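Side-chain contacts in type II restriction enzyme NgoMIV (Neisseria gonorrhoeae, PDB 1FIU), which recognises the double-stranded DNA sequence 5'-GCCGGC-3' and cleaves it after the first G, working as a magnesium-dependent homotetramer: residues I[6-9]-I[10-13]; I[207-210]-I[211-215]; I[248-251]-I[252-256]; I[257-260]-I[261-264]. All blocks are in the same frame, centred on the assembly; numbering follows the deposited sequence.

Contact 1: residues I[6-9]-I[10-13]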
loop_
_atom_site.group_PDB
_atom_site.type_symbol
_atom_site.label_atom_id
_atom_site.label_comp_id
_atom_site.label_asym_id
_atom_site.label_seq_id
_atom_site.Cartn_x
_atom_site.Cartn_y
_atom_site.Cartn_z
ATOM N N THR I 6 -26.172 16.631 22.229
ATOM C CA THR I 6 -27.250 15.660 22.403
ATOM C C THR I 6 -28.457 16.191 21.625
ATOM O O THR I 6 -29.145 15.434 20.922
ATOM C CB THR I 6 -27.598 15.477 23.902
ATOM O OG1 THR I 6 -26.439 14.991 24.590
ATOM C CG2 THR I 6 -28.746 14.467 24.090
ATOM N N GLN I 7 -28.692 17.498 21.712
ATOM C CA GLN I 7 -29.794 18.115 20.993
ATOM C C GLN I 7 -29.594 17.950 19.480
ATOM O O GLN I 7 -30.532 17.637 18.742
ATOM C CB GLN I 7 -29.896 19.596 21.361
ATOM C CG GLN I 7 -30.239 19.809 22.825
ATOM C CD GLN I 7 -30.483 21.254 23.177
ATOM O OE1 GLN I 7 -31.145 21.983 22.432
ATOM N NE2 GLN I 7 -29.963 21.679 24.327
ATOM N N GLU I 8 -28.361 18.144 19.018
ATOM C CA GLU I 8 -28.071 18.003 17.590
ATOM C C GLU I 8 -28.276 16.559 17.123
ATOM O O GLU I 8 -28.734 16.325 16.016
ATOM C CB GLU I 8 -26.632 18.413 17.291
ATOM C CG GLU I 8 -26.379 19.906 17.354
ATOM C CD GLU I 8 -27.112 20.675 16.271
ATOM O OE1 GLU I 8 -27.285 20.132 15.157
ATOM O OE2 GLU I 8 -27.498 21.836 16.532
ATOM N N ARG I 9 -27.900 15.602 17.967
ATOM C CA ARG I 9 -28.055 14.186 17.631
ATOM C C ARG I 9 -29.541 13.858 17.493
ATOM O O ARG I 9 -29.939 13.114 16.593
ATOM C CB ARG I 9 -27.413 13.316 18.724
ATOM C CG ARG I 9 -27.347 11.819 18.408
ATOM C CD ARG I 9 -26.749 11.078 19.576
ATOM N NE ARG I 9 -26.491 9.667 19.319
ATOM C CZ ARG I 9 -27.345 8.678 19.590
ATOM N NH1 ARG I 9 -28.531 8.939 20.130
ATOM N NH2 ARG I 9 -26.998 7.426 19.336
ATOM N N ARG I 10 -30.363 14.436 18.363
ATOM C CA ARG I 10 -31.805 14.187 18.275
ATOM C C ARG I 10 -32.394 14.820 17.025
ATOM O O ARG I 10 -33.264 14.251 16.380
ATOM C CB ARG I 10 -32.502 14.705 19.544
ATOM C CG ARG I 10 -32.014 13.950 20.764
ATOM C CD ARG I 10 -32.701 14.326 22.073
ATOM N NE ARG I 10 -32.113 13.574 23.183
ATOM C CZ ARG I 10 -32.633 13.505 24.404
ATOM N NH1 ARG I 10 -33.763 14.143 24.686
ATOM N NH2 ARG I 10 -32.020 12.799 25.349
ATOM N N ILE I 11 -31.904 15.999 16.661
ATOM C CA ILE I 11 -32.372 16.669 15.463
ATOM C C ILE I 11 -32.031 15.816 14.240
ATOM O O ILE I 11 -32.812 15.717 13.299
ATOM C CB ILE I 11 -31.723 18.075 15.347
ATOM C CG1 ILE I 11 -32.323 19.000 16.419
ATOM C CG2 ILE I 11 -31.911 18.643 13.950
ATOM C CD1 ILE I 11 -31.607 20.338 16.557
ATOM N N PHE I 12 -30.845 15.215 14.257
ATOM C CA PHE I 12 -30.381 14.345 13.179
ATOM C C PHE I 12 -31.376 13.165 13.026
ATOM O O PHE I 12 -31.849 12.867 11.932
ATOM C CB PHE I 12 -28.958 13.886 13.556
ATOM C CG PHE I 12 -28.441 12.699 12.785
ATOM C CD1 PHE I 12 -27.987 12.825 11.474
ATOM C CD2 PHE I 12 -28.330 11.465 13.414
ATOM C CE1 PHE I 12 -27.426 11.738 10.791
ATOM C CE2 PHE I 12 -27.764 10.358 12.741
ATOM C CZ PHE I 12 -27.316 10.508 11.432
ATOM N N HIS I 13 -31.708 12.514 14.142
ATOM C CA HIS I 13 -32.647 11.393 14.079
ATOM C C HIS I 13 -34.028 11.844 13.606
ATOM O O HIS I 13 -34.680 11.164 12.804
ATOM C CB HIS I 13 -32.758 10.728 15.449
ATOM C CG HIS I 13 -31.559 9.917 15.819
ATOM N ND1 HIS I 13 -31.231 9.624 17.126
ATOM C CD2 HIS I 13 -30.619 9.322 15.049
ATOM C CE1 HIS I 13 -30.135 8.886 17.144
ATOM N NE2 HIS I 13 -29.745 8.686 15.896
HETATM O O HOH W 1 -29.473 12.225 21.715
HETATM O O HOH W 2 -30.489 11.135 19.943
#

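Contact 2: residues I[207-210]-I[211-215]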
loop_
_atom_site.group_PDB
_atom_site.type_symbol
_atom_site.label_atom_id
_atom_site.label_comp_id
_atom_site.label_asym_id
_atom_site.label_seq_id
_atom_site.Cartn_x
_atom_site.Cartn_y
_atom_site.Cartn_z
ATOM N N ARG I 207 -2.638 7.356 -1.299
ATOM C CA ARG I 207 -1.606 7.254 -2.325
ATOM C C ARG I 207 -1.293 8.482 -3.142
ATOM O O ARG I 207 -0.159 8.641 -3.605
ATOM C CB ARG I 207 -1.951 6.113 -3.292
ATOM C CG ARG I 207 -1.868 4.747 -2.628
ATOM C CD ARG I 207 -2.336 3.621 -3.540
ATOM N NE ARG I 207 -2.129 2.333 -2.877
ATOM C CZ ARG I 207 -2.612 1.170 -3.306
ATOM N NH1 ARG I 207 -3.343 1.121 -4.412
ATOM N NH2 ARG I 207 -2.371 0.058 -2.616
ATOM N N ASN I 208 -2.272 9.357 -3.309
ATOM C CA ASN I 208 -2.086 10.523 -4.188
ATOM C C ASN I 208 -1.923 11.880 -3.521
ATOM O O ASN I 208 -1.844 12.908 -4.202
ATOM C CB ASN I 208 -3.266 10.575 -5.177
ATOM C CG ASN I 208 -3.237 9.417 -6.138
ATOM O OD1 ASN I 208 -2.368 9.357 -7.006
ATOM N ND2 ASN I 208 -4.143 8.458 -5.961
ATOM N N ARG I 209 -1.869 11.910 -2.198
ATOM C CA ARG I 209 -1.796 13.192 -1.505
ATOM C C ARG I 209 -0.471 13.933 -1.542
ATOM O O ARG I 209 0.601 13.329 -1.607
ATOM C CB ARG I 209 -2.121 13.021 -0.017
ATOM C CG ARG I 209 -0.950 12.398 0.775
ATOM C CD ARG I 209 -1.335 12.098 2.238
ATOM N NE ARG I 209 -0.157 11.769 3.042
ATOM C CZ ARG I 209 0.453 10.579 3.077
ATOM N NH1 ARG I 209 0.006 9.546 2.364
ATOM N NH2 ARG I 209 1.546 10.419 3.841
ATOM N N LYS I 210 -0.581 15.257 -1.492
ATOM C CA LYS I 210 0.587 16.127 -1.349
ATOM C C LYS I 210 0.146 16.959 -0.157
ATOM O O LYS I 210 -0.704 17.850 -0.282
ATOM C CB LYS I 210 0.802 16.983 -2.601
ATOM C CG LYS I 210 1.216 16.144 -3.784
ATOM C CD LYS I 210 1.615 17.051 -4.952
ATOM C CE LYS I 210 2.032 16.224 -6.135
ATOM N NZ LYS I 210 2.458 17.129 -7.278
ATOM N N GLY I 211 0.696 16.660 1.012
ATOM C CA GLY I 211 0.308 17.349 2.227
ATOM C C GLY I 211 -0.305 16.352 3.211
ATOM O O GLY I 211 -0.234 15.148 2.945
ATOM N N ARG I 212 -0.877 16.831 4.327
ATOM C CA ARG I 212 -1.451 15.922 5.332
ATOM C C ARG I 212 -2.723 15.246 4.817
ATOM O O ARG I 212 -3.560 15.858 4.186
ATOM C CB ARG I 212 -1.780 16.648 6.652
ATOM C CG ARG I 212 -2.106 15.637 7.811
ATOM C CD ARG I 212 -2.500 16.297 9.150
ATOM N NE ARG I 212 -2.820 15.277 10.152
ATOM C CZ ARG I 212 -3.212 15.509 11.409
ATOM N NH1 ARG I 212 -3.352 16.748 11.869
ATOM N NH2 ARG I 212 -3.467 14.478 12.224
ATOM N N LEU I 213 -2.842 13.961 5.102
ATOM C CA LEU I 213 -4.012 13.203 4.694
ATOM C C LEU I 213 -5.242 13.744 5.392
ATOM O O LEU I 213 -5.185 14.073 6.579
ATOM C CB LEU I 213 -3.842 11.751 5.151
ATOM C CG LEU I 213 -4.892 10.751 4.625
ATOM C CD1 LEU I 213 -4.726 10.567 3.128
ATOM C CD2 LEU I 213 -4.672 9.404 5.319
ATOM N N PRO I 214 -6.358 13.883 4.657
ATOM C CA PRO I 214 -7.613 14.364 5.262
ATOM C C PRO I 214 -8.125 13.284 6.225
ATOM O O PRO I 214 -7.662 12.146 6.202
ATOM C CB PRO I 214 -8.599 14.405 4.094
ATOM C CG PRO I 214 -7.731 14.511 2.843
ATOM C CD PRO I 214 -6.473 13.697 3.198
ATOM N N HIS I 215 -9.073 13.661 7.072
ATOM C CA HIS I 215 -9.766 12.658 7.878
ATOM C C HIS I 215 -10.454 11.765 6.811
ATOM O O HIS I 215 -10.932 12.259 5.789
ATOM C CB HIS I 215 -10.869 13.310 8.713
ATOM C CG HIS I 215 -10.362 14.019 9.924
ATOM N ND1 HIS I 215 -10.036 15.361 9.940
ATOM C CD2 HIS I 215 -10.138 13.561 11.178
ATOM C CE1 HIS I 215 -9.640 15.699 11.154
ATOM N NE2 HIS I 215 -9.692 14.624 11.924
#

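Contact 3: residues I[248-251]-I[252-256]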
loop_
_atom_site.group_PDB
_atom_site.type_symbol
_atom_site.label_atom_id
_atom_site.label_comp_id
_atom_site.label_asym_id
_atom_site.label_seq_id
_atom_site.Cartn_x
_atom_site.Cartn_y
_atom_site.Cartn_z
ATOM N N GLU I 248 -28.291 3.145 21.001
ATOM C CA GLU I 248 -29.486 2.334 20.817
ATOM C C GLU I 248 -29.126 0.932 20.327
ATOM O O GLU I 248 -29.735 -0.059 20.764
ATOM C CB GLU I 248 -30.442 3.028 19.853
ATOM C CG GLU I 248 -30.951 4.383 20.355
ATOM C CD GLU I 248 -29.942 5.533 20.231
ATOM O OE1 GLU I 248 -28.822 5.330 19.700
ATOM O OE2 GLU I 248 -30.291 6.654 20.669
ATOM N N LEU I 249 -28.137 0.835 19.430
ATOM C CA LEU I 249 -27.674 -0.459 18.948
ATOM C C LEU I 249 -27.145 -1.265 20.137
ATOM O O LEU I 249 -27.460 -2.449 20.287
ATOM C CB LEU I 249 -26.538 -0.291 17.925
ATOM C CG LEU I 249 -25.767 -1.544 17.490
ATOM C CD1 LEU I 249 -26.688 -2.644 16.945
ATOM C CD2 LEU I 249 -24.794 -1.110 16.385
ATOM N N GLU I 250 -26.337 -0.619 20.976
ATOM C CA GLU I 250 -25.767 -1.295 22.143
ATOM C C GLU I 250 -26.871 -1.769 23.086
ATOM O O GLU I 250 -26.815 -2.897 23.590
ATOM C CB GLU I 250 -24.819 -0.362 22.907
ATOM C CG GLU I 250 -24.120 -1.025 24.087
ATOM C CD GLU I 250 -23.232 -0.058 24.872
ATOM O OE1 GLU I 250 -23.551 1.150 24.948
ATOM O OE2 GLU I 250 -22.216 -0.519 25.429
ATOM N N GLN I 251 -27.867 -0.919 23.309
ATOM C CA GLN I 251 -28.975 -1.275 24.216
ATOM C C GLN I 251 -29.772 -2.468 23.686
ATOM O O GLN I 251 -30.143 -3.380 24.458
ATOM C CB GLN I 251 -29.906 -0.072 24.407
ATOM C CG GLN I 251 -30.914 -0.217 25.561
ATOM C CD GLN I 251 -31.711 1.066 25.794
ATOM O OE1 GLN I 251 -31.144 2.163 25.846
ATOM N NE2 GLN I 251 -33.027 0.933 25.934
ATOM N N ILE I 252 -30.048 -2.480 22.381
ATOM C CA ILE I 252 -30.825 -3.593 21.832
ATOM C C ILE I 252 -30.049 -4.893 21.880
ATOM O O ILE I 252 -30.604 -5.935 22.250
ATOM C CB ILE I 252 -31.315 -3.308 20.396
ATOM C CG1 ILE I 252 -32.244 -2.091 20.432
ATOM C CG2 ILE I 252 -32.111 -4.507 19.838
ATOM C CD1 ILE I 252 -33.417 -2.248 21.431
ATOM N N LEU I 253 -28.762 -4.850 21.529
ATOM C CA LEU I 253 -27.953 -6.060 21.589
ATOM C C LEU I 253 -27.949 -6.600 23.022
ATOM O O LEU I 253 -28.067 -7.808 23.230
ATOM C CB LEU I 253 -26.516 -5.779 21.152
ATOM C CG LEU I 253 -26.374 -5.355 19.680
ATOM C CD1 LEU I 253 -24.933 -4.918 19.425
ATOM C CD2 LEU I 253 -26.731 -6.488 18.742
ATOM N N GLN I 254 -27.805 -5.714 24.001
ATOM C CA GLN I 254 -27.789 -6.146 25.401
ATOM C C GLN I 254 -29.132 -6.723 25.807
ATOM O O GLN I 254 -29.191 -7.782 26.445
ATOM C CB GLN I 254 -27.432 -4.974 26.310
ATOM C CG GLN I 254 -25.968 -4.534 26.196
ATOM C CD GLN I 254 -25.019 -5.428 27.002
ATOM O OE1 GLN I 254 -25.397 -6.515 27.461
ATOM N NE2 GLN I 254 -23.779 -4.972 27.172
ATOM N N SER I 255 -30.208 -6.038 25.441
ATOM C CA SER I 255 -31.561 -6.485 25.789
ATOM C C SER I 255 -31.886 -7.869 25.257
ATOM O O SER I 255 -32.416 -8.708 25.999
ATOM C CB SER I 255 -32.597 -5.491 25.261
ATOM O OG SER I 255 -32.540 -4.297 26.012
ATOM N N LEU I 256 -31.601 -8.101 23.977
ATOM C CA LEU I 256 -31.873 -9.393 23.329
ATOM C C LEU I 256 -30.831 -10.480 23.594
ATOM O O LEU I 256 -30.998 -11.623 23.163
ATOM C CB LEU I 256 -32.016 -9.210 21.814
ATOM C CG LEU I 256 -33.068 -8.175 21.397
ATOM C CD1 LEU I 256 -33.178 -8.125 19.882
ATOM C CD2 LEU I 256 -34.419 -8.547 22.017
#

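Contact 4: residues I[257-260]-I[261-264]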
loop_
_atom_site.group_PDB
_atom_site.type_symbol
_atom_site.label_atom_id
_atom_site.label_comp_id
_atom_site.label_asym_id
_atom_site.label_seq_id
_atom_site.Cartn_x
_atom_site.Cartn_y
_atom_site.Cartn_z
ATOM N N ASN I 257 -29.761 -10.134 24.301
ATOM C CA ASN I 257 -28.699 -11.088 24.596
ATOM C C ASN I 257 -28.154 -11.779 23.339
ATOM O O ASN I 257 -28.014 -13.005 23.302
ATOM C CB ASN I 257 -29.166 -12.147 25.628
ATOM C CG ASN I 257 -29.414 -11.556 27.015
ATOM O OD1 ASN I 257 -28.594 -10.791 27.533
ATOM N ND2 ASN I 257 -30.538 -11.919 27.631
ATOM N N TYR I 258 -27.852 -10.994 22.299
ATOM C CA TYR I 258 -27.268 -11.541 21.070
ATOM C C TYR I 258 -25.772 -11.499 21.377
ATOM O O TYR I 258 -25.062 -10.559 21.009
ATOM C CB TYR I 258 -27.564 -10.651 19.859
ATOM C CG TYR I 258 -28.975 -10.727 19.311
ATOM C CD1 TYR I 258 -29.365 -9.896 18.261
ATOM C CD2 TYR I 258 -29.905 -11.649 19.802
ATOM C CE1 TYR I 258 -30.630 -9.971 17.704
ATOM C CE2 TYR I 258 -31.194 -11.736 19.242
ATOM C CZ TYR I 258 -31.538 -10.893 18.190
ATOM O OH TYR I 258 -32.770 -10.977 17.582
ATOM N N GLU I 259 -25.306 -12.525 22.078
ATOM C CA GLU I 259 -23.928 -12.618 22.520
ATOM C C GLU I 259 -22.818 -12.469 21.481
ATOM O O GLU I 259 -21.844 -11.764 21.740
ATOM C CB GLU I 259 -23.729 -13.925 23.285
ATOM C CG GLU I 259 -24.701 -14.107 24.455
ATOM C CD GLU I 259 -24.585 -13.016 25.504
ATOM O OE1 GLU I 259 -23.680 -12.156 25.384
ATOM O OE2 GLU I 259 -25.397 -13.020 26.459
ATOM N N ASP I 260 -22.932 -13.141 20.339
ATOM C CA ASP I 260 -21.881 -13.026 19.332
ATOM C C ASP I 260 -21.844 -11.594 18.777
ATOM O O ASP I 260 -20.765 -10.980 18.668
ATOM C CB ASP I 260 -22.092 -14.036 18.200
ATOM C CG ASP I 260 -21.734 -15.476 18.617
ATOM O OD1 ASP I 260 -21.258 -15.685 19.762
ATOM O OD2 ASP I 260 -21.923 -16.398 17.795
ATOM N N ALA I 261 -23.013 -11.058 18.433
ATOM C CA ALA I 261 -23.065 -9.694 17.901
ATOM C C ALA I 261 -22.524 -8.720 18.948
ATOM O O ALA I 261 -21.845 -7.744 18.619
ATOM C CB ALA I 261 -24.490 -9.327 17.505
ATOM N N LEU I 262 -22.818 -8.983 20.219
ATOM C CA LEU I 262 -22.330 -8.143 21.299
ATOM C C LEU I 262 -20.804 -8.188 21.348
ATOM O O LEU I 262 -20.148 -7.158 21.488
ATOM C CB LEU I 262 -22.879 -8.633 22.636
ATOM C CG LEU I 262 -24.176 -8.025 23.123
ATOM C CD1 LEU I 262 -24.640 -8.790 24.367
ATOM C CD2 LEU I 262 -23.955 -6.556 23.441
ATOM N N ASP I 263 -20.256 -9.397 21.272
ATOM C CA ASP I 263 -18.815 -9.590 21.287
ATOM C C ASP I 263 -18.164 -8.803 20.147
ATOM O O ASP I 263 -17.134 -8.152 20.343
ATOM C CB ASP I 263 -18.465 -11.075 21.136
ATOM C CG ASP I 263 -18.773 -11.879 22.391
ATOM O OD1 ASP I 263 -19.127 -11.260 23.413
ATOM O OD2 ASP I 263 -18.647 -13.120 22.359
ATOM N N LEU I 264 -18.773 -8.865 18.968
ATOM C CA LEU I 264 -18.217 -8.187 17.798
ATOM C C LEU I 264 -18.340 -6.676 17.960
ATOM O O LEU I 264 -17.398 -5.927 17.639
ATOM C CB LEU I 264 -18.909 -8.691 16.527
ATOM C CG LEU I 264 -18.376 -8.146 15.188
ATOM C CD1 LEU I 264 -16.826 -8.251 15.136
ATOM C CD2 LEU I 264 -19.007 -8.925 14.047
#

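Contact 1: residues I[6-9]-I[10-13]
R10, I11, F12 and H13 each donate their backbone N-H to the carbonyl four residues back, on T6, Q7, E8 and R9, in four alpha-helical bonds of 3.0 to 3.1 Å from N to O. On this frame R9 and H13 meet one turn apart. The R9 chain leaves with CG anti to the backbone N (chi1 -173°) and stays extended to NE, which carries the guanidinium straight out from the helix, and H13 leans back to meet it: R9 NH1 lies 3.4 Å from H13 CE1. H13 CE1 sits over one guanidinium face, near its rim, with the two planes 79° apart. A water accepts from R9 NH1 at 2.9 Å and is weakly bonded to H13 ND1, tying the two groups together a second time. T6 and R10 run side by side in the same direction, with T6 CG2 3.6 Å from R10 NE, and a second water links R10 NE to T6 O through two weak bonds. The buried arginine has its charge met by E248 and D276, while H13 NE2 is hydrogen-bonded to F244 O. F12 points to a neighbouring side of the helix, its ring meeting F76 and packing on I72 and C73, so helix 4-18 packs on helix 62-81 through F12 and is joined to helix 246-256 through R9.

Contact 2: residues I[207-210]-I[211-215]
R209 reaches past G211 to L213 with the aliphatic part of its side chain, in the loop that follows helix 197-208. Its CG sits between the backbone N and the carbonyl carbon (chi1 76°), a crowded position that folds the chain back over the residues that come next; from CG to NE it is then extended. R209 CD is the atom of closest approach, 3.3 Å from G211 O and 3.8 Å from L213 CD1. The same carbonyl lies at the edge of the guanidinium, near its plane, with R209 NE 3.4 Å from G211 O. L213 places CG anti to its backbone N (chi1 -171°), which brings CD1 against R209 CD. G211 has phi 118° and psi -172°, angles at which a side chain would run into the preceding carbonyl oxygen, so glycine is what the backbone calls for here. The polar ends are held by other residues: R209 NH1 donates to V206 O and to G236 O of the second subunit, and NH2 forms a salt bridge with D239 of that subunit. K210 NZ pairs with E126 of the fourth subunit, and L213 packs on L213 of the second. The arrangement is a helix-to-strand connection of the PDDEXK nuclease fold, leading into strand 215-220 of the central sheet and lying buried where subunits of the tetramer meet.

Contact 3: residues I[248-251]-I[252-256]
L249 and L253 meet one turn apart on helix 246-256, an i to i+4 apolar pair on an amphipathic alpha-helix. L253 can be followed outward. Its CB lies 3.6 Å from L249 O, the carbonyl that accepts the backbone N-H of L253 in a nearly straight bond (169° at the hydrogen); CB also meets L262 of helix 259-270. CG comes closer still to L249 O, because chi1 of -65° puts it beside the backbone N. At the tip, L253 CD1 touches L249 CD1 at 3.8 Å, the two leucines crossing at a slant, while CD2 reaches A261; the side chain touches P225 as well. L249 completes this buried side with I43, I228 and F265. On another side of the helix both E250 OE2 and Q254 NE2 are hydrogen-bonded to Y266 OH. S255 turns its hydroxyl back along the helix, since OG stands anti to its own carbonyl carbon. Q251 O thus accepts two bonds, from S255 N at 2.8 Å and from S255 OG at 3.0 Å; the hydroxyl comes in 38° out of the carbonyl plane, from the face opposite the amide.

Contact 4: residues I[257-260]-I[261-264]
Y258 CB and A261 CB meet at 4.1 Å in this first helical turn; packing is tighter where L262 lies back on Y258 O. L262 CB is 3.3 Å from Y258 O, which also accepts the backbone N-H of L262 at 2.9 Å with the donor almost in line with the C=O bond. This inner side is covered by neighbouring helices. L262 rests on Q254 of helix 246-256, A261 touches P225, and the Y258 ring packs on R39 and I43 of helix 38-50, where its hydroxyl is hydrogen-bonded to N42.

The geometry is that of a short corner between two helices. N257, with phi 53°, ends the preceding helix in a Schellman motif, and Y258 takes the N-cap position of helix 259-270, itself at the centre of an inverse gamma turn. The chain can therefore stop one helix and begin the next within two residues.

E259, D260 and D263 make up the exposed side, and contacts there are sparse. E259 is bent at chi2 (-60°), which returns its carboxylate toward the helix and sets OE1 3.6 Å from L262 CD1, the two side chains crossing. D260 OD1 and D263 OD2 are 4.5 Å apart, like charges without a bond between them. The carboxylates of E259 and D260, in the first turn, would probably be favoured by the positive end of the helix dipole. D263 CG lies 3.1 Å from E259 O, beyond the end of the carbonyl, while the backbone N-H of D263 donates to that oxygen.

In the fold
Along the chain the contacts come in the order 1 to 4. Contacts 3 and 4 sit on consecutive helices, 246-256 and 259-270, which pack on each other, with contact centres 9 Å apart. Contact 1, on helix 4-18, touches contact 3, whose centre is 20 Å away, but not contact 4; the start of the chain is thus joined to a helix near its end. Contact 2 stands apart, 31 to 37 Å from the other centres, and leads into strand 215-220 of the mixed sheet. Contacts 1 and 3 both lie across the chain's centre from contact 2, which is at the tetramer interface. Contact 1 also reaches the second subunit, whereas contacts 3 and 4 touch no other protein chain of the tetramer.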